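Local atomic coordinates of molybdopterin biosynthesis protein MoaB (Sulfolobus tokodaii, PDB entry 3IWT), a protein that probably takes part in molybdenum cofactor biosynthesis, as a MogA/MoaB-family protein with a predicted molybdopterin-binding domain. Residues 43-48 with 84-89. Sequence-based numbering, arbitrary orientation.
Sequences DIIKQL and VIISTG
Helix-on-sheet packing in the alpha/beta core of the MogA/MoaB fold brings I45, on helix 40-51, against I86 and T88 of the central parallel strand 84-88. CD1 of I45 makes the closest contacts, lying 3.8 Å from CG2 of I86 and 4.1 Å from both CB and CG2 of T88, and the other branch of I45, CG2, faces CD1 of I86 at 4.2 Å. Because I86 and T88 are two apart on an extended strand, they present their side chains on the same face of the sheet, and the CD1 methyl settles over the step between them. With CG1 anti to its carbonyl carbon (chi1 -66°) and the chain extended beyond (chi2 171°), I45 joins the I86 side chain in filling the 8.2 Å between the CA atoms of I45 and I86. On I86 the branch that receives CD1 is CG2, the one anti to the backbone N. T88 offers its carbon side: CB and CG2 meet the isoleucine, while OG1 is hydrogen-bonded to the carbonyl O of P151, which gives this buried hydroxyl a polar partner and leaves the contact wholly apolar. S87, between the two, turns its side chain to the other face of the sheet, where it meets F73 of helix 66-77. On the helix 40-51 face, V157 of helix 154-176 touches both I45 and T88, so the two helices share this patch of strand. Within the sheet, strand 84-88 runs between strands 17-23 and 145-150: F18 and T22 of strand 17-23 touch I86 and T88 respectively, and L150 of strand 145-150 touches I86.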
# COMPACT_ATOMS: atom_id res chain seq x y z
N ASP A 43 8.76 -17.50 -29.84
CA ASP A 43 9.59 -17.59 -31.05
C ASP A 43 9.98 -16.22 -31.59
O ASP A 43 11.13 -16.00 -31.94
CB ASP A 43 8.87 -18.38 -32.15
CG ASP A 43 8.84 -19.89 -31.86
OD1 ASP A 43 9.40 -20.33 -30.84
OD2 ASP A 43 8.23 -20.63 -32.65
N ILE A 44 9.03 -15.30 -31.63
CA ILE A 44 9.29 -13.92 -32.05
C ILE A 44 10.32 -13.23 -31.14
O ILE A 44 11.22 -12.55 -31.64
CB ILE A 44 7.96 -13.07 -32.09
CG1 ILE A 44 7.16 -13.39 -33.35
CG2 ILE A 44 8.25 -11.56 -32.07
CD1 ILE A 44 5.73 -12.85 -33.33
N ILE A 45 10.19 -13.41 -29.83
CA ILE A 45 11.10 -12.81 -28.86
C ILE A 45 12.52 -13.34 -29.10
O ILE A 45 13.45 -12.56 -29.22
CB ILE A 45 10.65 -13.09 -27.42
CG1 ILE A 45 9.32 -12.37 -27.13
CG2 ILE A 45 11.74 -12.69 -26.40
CD1 ILE A 45 8.68 -12.75 -25.78
N LYS A 46 12.66 -14.65 -29.22
CA LYS A 46 13.96 -15.27 -29.46
C LYS A 46 14.62 -14.77 -30.74
O LYS A 46 15.78 -14.35 -30.73
CB LYS A 46 13.83 -16.79 -29.49
CG LYS A 46 13.45 -17.41 -28.16
CD LYS A 46 12.94 -18.83 -28.35
CE LYS A 46 12.64 -19.48 -27.01
NZ LYS A 46 12.19 -20.89 -27.17
N GLN A 47 13.84 -14.82 -31.83
CA GLN A 47 14.26 -14.43 -33.19
C GLN A 47 14.78 -12.98 -33.19
O GLN A 47 15.88 -12.70 -33.68
CB GLN A 47 13.03 -14.52 -34.11
CG GLN A 47 13.14 -15.34 -35.38
CD GLN A 47 12.12 -14.89 -36.42
OE1 GLN A 47 10.91 -14.90 -36.16
NE2 GLN A 47 12.59 -14.45 -37.58
N LEU A 48 13.97 -12.06 -32.62
CA LEU A 48 14.31 -10.63 -32.62
C LEU A 48 15.49 -10.35 -31.72
O LEU A 48 16.35 -9.54 -32.06
CB LEU A 48 13.12 -9.75 -32.19
CG LEU A 48 12.01 -9.48 -33.23
CD1 LEU A 48 10.83 -8.74 -32.59
CD2 LEU A 48 12.56 -8.73 -34.43
N VAL A 84 18.46 -10.24 -18.46
CA VAL A 84 17.09 -9.78 -18.65
C VAL A 84 16.20 -11.02 -18.77
O VAL A 84 16.56 -12.02 -19.44
CB VAL A 84 16.94 -8.94 -19.95
CG1 VAL A 84 15.50 -8.40 -20.12
CG2 VAL A 84 17.98 -7.80 -20.04
N ILE A 85 15.02 -10.93 -18.16
CA ILE A 85 13.97 -11.93 -18.27
C ILE A 85 12.80 -11.28 -18.98
O ILE A 85 12.36 -10.19 -18.59
CB ILE A 85 13.50 -12.44 -16.88
CG1 ILE A 85 14.67 -13.07 -16.11
CG2 ILE A 85 12.31 -13.43 -17.05
CD1 ILE A 85 14.43 -13.29 -14.58
N ILE A 86 12.28 -11.96 -20.00
CA ILE A 86 11.09 -11.52 -20.72
C ILE A 86 10.05 -12.63 -20.68
O ILE A 86 10.32 -13.78 -21.06
CB ILE A 86 11.40 -11.13 -22.18
CG1 ILE A 86 12.48 -10.04 -22.26
CG2 ILE A 86 10.09 -10.67 -22.91
CD1 ILE A 86 12.84 -9.62 -23.71
N SER A 87 8.86 -12.29 -20.20
CA SER A 87 7.76 -13.24 -20.25
C SER A 87 6.70 -12.78 -21.22
O SER A 87 6.51 -11.57 -21.44
CB SER A 87 7.15 -13.50 -18.86
OG SER A 87 6.50 -12.34 -18.34
N THR A 88 5.98 -13.74 -21.79
CA THR A 88 4.83 -13.45 -22.62
C THR A 88 3.63 -14.23 -22.12
O THR A 88 3.69 -15.44 -22.02
CB THR A 88 5.09 -13.78 -24.11
OG1 THR A 88 3.87 -13.67 -24.88
CG2 THR A 88 5.70 -15.18 -24.32
N GLY A 89 2.54 -13.50 -21.85
CA GLY A 89 1.27 -14.07 -21.42
C GLY A 89 0.78 -13.65 -20.05
O GLY A 89 1.57 -13.45 -19.11